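Long-range contact in nickel-dependent hydrogenase large subunit (Allochromatium vinosum, PDB 3MYR), which forms the large subunit of a [NiFe] hydrogenase, which oxidises molecular hydrogen at a nickel-iron centre and passes the electrons to an acceptor: residues I324-V337 and L343-R357. Residues are numbered along the deposited sequence; the frame is centred on the assembly and turned at random.
Sequences IQEFVNHSWYEYSV and LHPYEGQTNLEYDRR
L343 pairs with E326 through two backbone hydrogen bonds, an isolated antiparallel hydrogen-bonded pair, and illustrates how a loop, here 343-357, can be laced to strand 324-327 and the irregular chain after it by carbonyls and side chains. Its CD1 sits squarely over one face of the Y335 ring, 3.5 Å from the centroid, in a CH-pi contact; V328 CG2 lies over the centre of the opposite face, and these contacts and the bond from Y335 OH to E326 O together restrict the turning of the ring. Farther along, the extended side chain of Q349 uses both ends of its amide on S336: OE1 receives S336 N at 2.9 Å, while NE2 gives a more bent bond to OG. T350 OG1 is hydrogen-bonded to the magnesium ligand E42. N351 O accepts E334 N, and N351 ND2 donates to E334 O. The edge of Y354 meets the face of the W332 six-membered ring in a T-shaped pair, planes 61° apart. R356 NH1 lies 3.2 Å from E334 OE2, a salt bridge of charge alone because the oxygen stands well out of the guanidinium plane; N339 ND2 hydrogen-bonds E334 OE1, and E353 OE2 accepts R356 N. R357, folded back at chi2 and chi3 (-51° and -53°), grips V328 O end-on with NH1 and NH2, and NH1 also reaches Y333 O at 2.7 Å; D371 supplies a countercharge. Strand 324-327 pairs on with strand 378-381, E326 and P345 touch strand 500-507, the E326 side chain about 4 Å from the bound magnesium ion, and L352 and Y354 pack against the small subunit.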
loop_
_atom_site.group_PDB
_atom_site.type_symbol
_atom_site.label_atom_id
_atom_site.label_comp_id
_atom_site.label_asym_id
_atom_site.label_seq_id
_atom_site.Cartn_x
_atom_site.Cartn_y
_atom_site.Cartn_z
ATOM N N ILE B 324 16.066 2.759 -19.162
ATOM C CA ILE B 324 15.200 3.333 -18.105
ATOM C C ILE B 324 15.855 4.600 -17.573
ATOM O O ILE B 324 16.983 4.543 -17.048
ATOM C CB ILE B 324 15.011 2.389 -16.941
ATOM C CG1 ILE B 324 14.184 1.178 -17.407
ATOM C CG2 ILE B 324 14.278 3.108 -15.766
ATOM C CD1 ILE B 324 14.196 0.009 -16.481
ATOM N N GLN B 325 15.146 5.720 -17.695
ATOM C CA GLN B 325 15.660 6.970 -17.148
ATOM C C GLN B 325 14.555 7.728 -16.506
ATOM O O GLN B 325 13.431 7.640 -16.984
ATOM C CB GLN B 325 16.213 7.884 -18.274
ATOM C CG GLN B 325 17.245 7.237 -19.182
ATOM C CD GLN B 325 17.615 8.140 -20.365
ATOM O OE1 GLN B 325 18.701 8.625 -20.394
ATOM N NE2 GLN B 325 16.709 8.325 -21.349
ATOM N N GLU B 326 14.884 8.566 -15.527
ATOM C CA GLU B 326 13.859 9.416 -14.951
ATOM C C GLU B 326 14.169 10.862 -15.264
ATOM O O GLU B 326 15.341 11.322 -15.080
ATOM C CB GLU B 326 13.795 9.248 -13.438
ATOM C CG GLU B 326 13.340 7.842 -12.993
ATOM C CD GLU B 326 13.292 7.690 -11.481
ATOM O OE1 GLU B 326 12.144 7.619 -10.964
ATOM O OE2 GLU B 326 14.377 7.628 -10.819
ATOM N N PHE B 327 13.117 11.564 -15.661
ATOM C CA PHE B 327 13.223 12.968 -16.081
ATOM C C PHE B 327 12.527 13.835 -15.047
ATOM O O PHE B 327 11.650 13.352 -14.274
ATOM C CB PHE B 327 12.581 13.169 -17.470
ATOM C CG PHE B 327 13.392 12.594 -18.597
ATOM C CD1 PHE B 327 14.302 13.413 -19.325
ATOM C CD2 PHE B 327 13.269 11.259 -18.954
ATOM C CE1 PHE B 327 15.053 12.873 -20.423
ATOM C CE2 PHE B 327 14.006 10.700 -20.033
ATOM C CZ PHE B 327 14.914 11.518 -20.780
ATOM N N VAL B 328 12.943 15.105 -15.007
ATOM C CA VAL B 328 12.429 16.054 -14.056
ATOM C C VAL B 328 12.052 17.388 -14.719
ATOM O O VAL B 328 11.905 18.383 -14.038
ATOM C CB VAL B 328 13.318 16.243 -12.861
ATOM C CG1 VAL B 328 13.506 14.893 -12.114
ATOM C CG2 VAL B 328 14.707 16.889 -13.270
ATOM N N ASN B 329 11.836 17.375 -16.035
ATOM C CA ASN B 329 11.484 18.619 -16.751
ATOM C C ASN B 329 10.229 19.241 -16.146
ATOM O O ASN B 329 10.036 20.419 -16.324
ATOM C CB ASN B 329 11.101 18.340 -18.199
ATOM C CG ASN B 329 12.093 17.450 -18.909
ATOM O OD1 ASN B 329 12.006 16.225 -18.806
ATOM N ND2 ASN B 329 12.979 18.059 -19.722
ATOM N N HIS B 330 9.331 18.425 -15.549
ATOM C CA HIS B 330 8.105 18.967 -14.913
ATOM C C HIS B 330 7.903 18.431 -13.483
ATOM O O HIS B 330 6.771 18.254 -13.051
ATOM C CB HIS B 330 6.874 18.655 -15.761
ATOM C CG HIS B 330 6.781 19.510 -16.989
ATOM N ND1 HIS B 330 7.145 19.063 -18.244
ATOM C CD2 HIS B 330 6.443 20.818 -17.133
ATOM C CE1 HIS B 330 6.961 20.040 -19.126
ATOM N NE2 HIS B 330 6.529 21.108 -18.481
ATOM N N SER B 331 9.019 18.259 -12.746
ATOM C CA SER B 331 9.031 17.706 -11.388
ATOM C C SER B 331 9.825 18.662 -10.512
ATOM O O SER B 331 10.700 19.386 -11.002
ATOM C CB SER B 331 9.713 16.329 -11.366
ATOM O OG SER B 331 9.102 15.475 -12.348
ATOM N N TRP B 332 9.536 18.634 -9.209
ATOM C CA TRP B 332 10.141 19.551 -8.255
ATOM C C TRP B 332 11.499 19.095 -7.728
ATOM O O TRP B 332 11.671 18.920 -6.510
ATOM C CB TRP B 332 9.135 19.784 -7.143
ATOM C CG TRP B 332 7.956 20.567 -7.626
ATOM C CD1 TRP B 332 7.989 21.699 -8.394
ATOM C CD2 TRP B 332 6.571 20.341 -7.305
ATOM N NE1 TRP B 332 6.717 22.185 -8.594
ATOM C CE2 TRP B 332 5.820 21.375 -7.947
ATOM C CE3 TRP B 332 5.904 19.419 -6.481
ATOM C CZ2 TRP B 332 4.403 21.490 -7.827
ATOM C CZ3 TRP B 332 4.468 19.509 -6.371
ATOM C CH2 TRP B 332 3.750 20.552 -7.035
ATOM N N TYR B 333 12.457 18.904 -8.643
ATOM C CA TYR B 333 13.754 18.345 -8.341
ATOM C C TYR B 333 14.806 19.151 -9.128
ATOM O O TYR B 333 14.509 19.814 -10.185
ATOM C CB TYR B 333 13.862 16.858 -8.756
ATOM C CG TYR B 333 12.976 15.948 -7.920
ATOM C CD1 TYR B 333 11.678 15.604 -8.367
ATOM C CD2 TYR B 333 13.395 15.502 -6.657
ATOM C CE1 TYR B 333 10.835 14.824 -7.587
ATOM C CE2 TYR B 333 12.551 14.727 -5.858
ATOM C CZ TYR B 333 11.256 14.419 -6.318
ATOM O OH TYR B 333 10.399 13.609 -5.571
ATOM N N GLU B 334 16.024 19.067 -8.622
ATOM C CA GLU B 334 17.177 19.649 -9.310
ATOM C C GLU B 334 18.184 18.515 -9.654
ATOM O O GLU B 334 18.494 17.656 -8.820
ATOM C CB GLU B 334 17.786 20.688 -8.358
ATOM C CG GLU B 334 18.622 21.757 -8.985
ATOM C CD GLU B 334 17.790 22.831 -9.698
ATOM O OE1 GLU B 334 18.190 23.212 -10.810
ATOM O OE2 GLU B 334 16.767 23.315 -9.149
ATOM N N TYR B 335 18.636 18.477 -10.903
ATOM C CA TYR B 335 19.682 17.557 -11.330
ATOM C C TYR B 335 20.944 18.390 -11.583
ATOM O O TYR B 335 20.920 19.352 -12.345
ATOM C CB TYR B 335 19.311 16.864 -12.661
ATOM C CG TYR B 335 18.383 15.674 -12.604
ATOM C CD1 TYR B 335 17.931 15.143 -11.377
ATOM C CD2 TYR B 335 17.928 15.072 -13.797
ATOM C CE1 TYR B 335 17.064 14.044 -11.345
ATOM C CE2 TYR B 335 17.076 13.964 -13.765
ATOM C CZ TYR B 335 16.672 13.456 -12.530
ATOM O OH TYR B 335 15.896 12.351 -12.496
ATOM N N SER B 336 22.062 17.960 -11.018
ATOM C CA SER B 336 23.347 18.613 -11.245
ATOM C C SER B 336 23.779 18.491 -12.692
ATOM O O SER B 336 24.552 19.302 -13.149
ATOM C CB SER B 336 24.418 18.006 -10.319
ATOM O OG SER B 336 24.651 16.690 -10.713
ATOM N N VAL B 337 23.260 17.516 -13.443
ATOM C CA VAL B 337 23.636 17.435 -14.865
ATOM C C VAL B 337 22.774 18.348 -15.729
ATOM O O VAL B 337 22.998 18.448 -16.930
ATOM C CB VAL B 337 23.639 15.972 -15.393
ATOM C CG1 VAL B 337 24.718 15.108 -14.621
ATOM C CG2 VAL B 337 22.238 15.329 -15.231
ATOM N N LEU B 343 18.037 10.662 -15.966
ATOM C CA LEU B 343 19.059 9.863 -15.254
ATOM C C LEU B 343 18.647 8.414 -15.130
ATOM O O LEU B 343 17.543 8.145 -14.627
ATOM C CB LEU B 343 19.331 10.436 -13.855
ATOM C CG LEU B 343 20.119 11.752 -13.898
ATOM C CD1 LEU B 343 20.208 12.374 -12.494
ATOM C CD2 LEU B 343 21.578 11.641 -14.628
ATOM N N HIS B 344 19.525 7.484 -15.529
ATOM C CA HIS B 344 19.347 6.063 -15.188
ATOM C C HIS B 344 19.477 5.934 -13.644
ATOM O O HIS B 344 20.240 6.679 -13.045
ATOM C CB HIS B 344 20.433 5.176 -15.874
ATOM C CG HIS B 344 20.302 3.727 -15.538
ATOM N ND1 HIS B 344 19.470 2.882 -16.236
ATOM C CD2 HIS B 344 20.739 3.022 -14.474
ATOM C CE1 HIS B 344 19.468 1.694 -15.664
ATOM N NE2 HIS B 344 20.210 1.759 -14.582
ATOM N N PRO B 345 18.715 5.018 -12.999
ATOM C CA PRO B 345 18.663 4.998 -11.523
ATOM C C PRO B 345 19.994 4.680 -10.817
ATOM O O PRO B 345 20.152 5.040 -9.658
ATOM C CB PRO B 345 17.606 3.904 -11.213
ATOM C CG PRO B 345 16.817 3.782 -12.448
ATOM C CD PRO B 345 17.767 4.059 -13.585
ATOM N N TYR B 346 20.959 4.027 -11.470
ATOM C CA TYR B 346 22.250 3.923 -10.805
ATOM C C TYR B 346 22.896 5.275 -10.599
ATOM O O TYR B 346 23.756 5.414 -9.723
ATOM C CB TYR B 346 23.267 3.030 -11.557
ATOM C CG TYR B 346 23.049 1.527 -11.399
ATOM C CD1 TYR B 346 23.107 0.675 -12.536
ATOM C CD2 TYR B 346 22.805 0.951 -10.133
ATOM C CE1 TYR B 346 23.012 -0.696 -12.410
ATOM C CE2 TYR B 346 22.703 -0.468 -9.993
ATOM C CZ TYR B 346 22.785 -1.247 -11.128
ATOM O OH TYR B 346 22.695 -2.586 -11.013
ATOM N N GLU B 347 22.465 6.261 -11.383
ATOM C CA GLU B 347 23.008 7.629 -11.304
ATOM C C GLU B 347 21.920 8.633 -10.882
ATOM O O GLU B 347 22.084 9.853 -11.037
ATOM C CB GLU B 347 23.547 8.026 -12.664
ATOM C CG GLU B 347 24.723 7.161 -13.055
ATOM C CD GLU B 347 25.096 7.333 -14.532
ATOM O OE1 GLU B 347 26.277 7.665 -14.786
ATOM O OE2 GLU B 347 24.209 7.132 -15.430
ATOM N N GLY B 348 20.855 8.117 -10.274
ATOM C CA GLY B 348 19.676 8.944 -9.935
ATOM C C GLY B 348 20.071 9.988 -8.936
ATOM O O GLY B 348 21.015 9.786 -8.177
ATOM N N GLN B 349 19.286 11.057 -8.856
ATOM C CA GLN B 349 19.556 12.103 -7.858
ATOM C C GLN B 349 18.213 12.547 -7.329
ATOM O O GLN B 349 17.240 12.609 -8.123
ATOM C CB GLN B 349 20.221 13.338 -8.521
ATOM C CG GLN B 349 21.611 13.103 -9.074
ATOM C CD GLN B 349 22.179 14.380 -9.740
ATOM O OE1 GLN B 349 21.814 15.514 -9.388
ATOM N NE2 GLN B 349 23.099 14.188 -10.676
ATOM N N THR B 350 18.163 12.861 -6.025
ATOM C CA THR B 350 16.897 13.212 -5.365
ATOM C C THR B 350 17.190 14.473 -4.538
ATOM O O THR B 350 17.520 14.384 -3.344
ATOM C CB THR B 350 16.317 12.022 -4.511
ATOM O OG1 THR B 350 16.172 10.868 -5.360
ATOM C CG2 THR B 350 14.934 12.362 -3.987
ATOM N N ASN B 351 17.253 15.610 -5.242
ATOM C CA ASN B 351 17.504 16.898 -4.596
ATOM C C ASN B 351 16.188 17.693 -4.689
ATOM O O ASN B 351 15.793 18.091 -5.780
ATOM C CB ASN B 351 18.617 17.690 -5.325
ATOM C CG ASN B 351 19.929 16.879 -5.469
ATOM O OD1 ASN B 351 20.466 16.399 -4.481
ATOM N ND2 ASN B 351 20.411 16.714 -6.686
ATOM N N LEU B 352 15.509 17.872 -3.572
ATOM C CA LEU B 352 14.134 18.435 -3.577
ATOM C C LEU B 352 14.188 19.929 -3.892
ATOM O O LEU B 352 14.923 20.642 -3.245
ATOM C CB LEU B 352 13.452 18.258 -2.207
ATOM C CG LEU B 352 13.470 16.862 -1.552
ATOM C CD1 LEU B 352 12.495 16.802 -0.341
ATOM C CD2 LEU B 352 13.018 15.855 -2.563
ATOM N N GLU B 353 13.400 20.404 -4.851
ATOM C CA GLU B 353 13.431 21.829 -5.183
ATOM C C GLU B 353 12.039 22.327 -5.605
ATOM O O GLU B 353 11.660 22.249 -6.752
ATOM C CB GLU B 353 14.478 22.136 -6.255
ATOM C CG GLU B 353 14.664 23.667 -6.487
ATOM C CD GLU B 353 14.832 24.499 -5.189
ATOM O OE1 GLU B 353 15.817 24.215 -4.501
ATOM O OE2 GLU B 353 14.036 25.452 -4.855
ATOM N N TYR B 354 11.255 22.737 -4.638
ATOM C CA TYR B 354 9.918 23.218 -4.895
ATOM C C TYR B 354 9.939 24.618 -5.513
ATOM O O TYR B 354 9.396 24.821 -6.582
ATOM C CB TYR B 354 9.111 23.171 -3.574
ATOM C CG TYR B 354 7.608 23.380 -3.728
ATOM C CD1 TYR B 354 7.004 24.591 -3.345
ATOM C CD2 TYR B 354 6.796 22.360 -4.262
ATOM C CE1 TYR B 354 5.632 24.762 -3.448
ATOM C CE2 TYR B 354 5.428 22.538 -4.413
ATOM C CZ TYR B 354 4.863 23.742 -3.994
ATOM O OH TYR B 354 3.514 23.871 -4.137
ATOM N N ASP B 355 10.579 25.570 -4.835
ATOM C CA ASP B 355 10.490 26.981 -5.201
ATOM C C ASP B 355 11.083 27.230 -6.573
ATOM O O ASP B 355 10.434 27.843 -7.428
ATOM C CB ASP B 355 11.228 27.858 -4.159
ATOM C CG ASP B 355 10.502 27.881 -2.804
ATOM O OD1 ASP B 355 9.366 27.348 -2.670
ATOM O OD2 ASP B 355 11.017 28.507 -1.876
ATOM N N ARG B 356 12.306 26.772 -6.782
ATOM C CA ARG B 356 13.015 27.116 -8.016
ATOM C C ARG B 356 12.490 26.367 -9.213
ATOM O O ARG B 356 12.803 26.731 -10.343
ATOM C CB ARG B 356 14.524 26.972 -7.868
ATOM C CG ARG B 356 15.102 28.186 -7.083
ATOM C CD ARG B 356 16.549 28.001 -6.579
ATOM N NE ARG B 356 17.510 27.890 -7.679
ATOM C CZ ARG B 356 18.170 26.769 -7.987
ATOM N NH1 ARG B 356 17.987 25.651 -7.269
ATOM N NH2 ARG B 356 19.020 26.764 -9.018
ATOM N N ARG B 357 11.653 25.359 -8.978
ATOM C CA ARG B 357 11.059 24.633 -10.089
ATOM C C ARG B 357 9.613 25.040 -10.281
ATOM O O ARG B 357 8.854 24.329 -10.927
ATOM C CB ARG B 357 11.208 23.110 -9.905
ATOM C CG ARG B 357 12.697 22.613 -9.982
ATOM C CD ARG B 357 13.414 23.125 -11.249
ATOM N NE ARG B 357 12.633 22.786 -12.444
ATOM C CZ ARG B 357 12.556 21.567 -12.984
ATOM N NH1 ARG B 357 13.214 20.532 -12.454
ATOM N NH2 ARG B 357 11.821 21.390 -14.069
HETATM O O HOH W 1 16.871 8.017 -11.703
HETATM O O HOH W 2 16.901 15.478 -8.126
HETATM O O HOH W 3 16.944 10.460 -10.625
#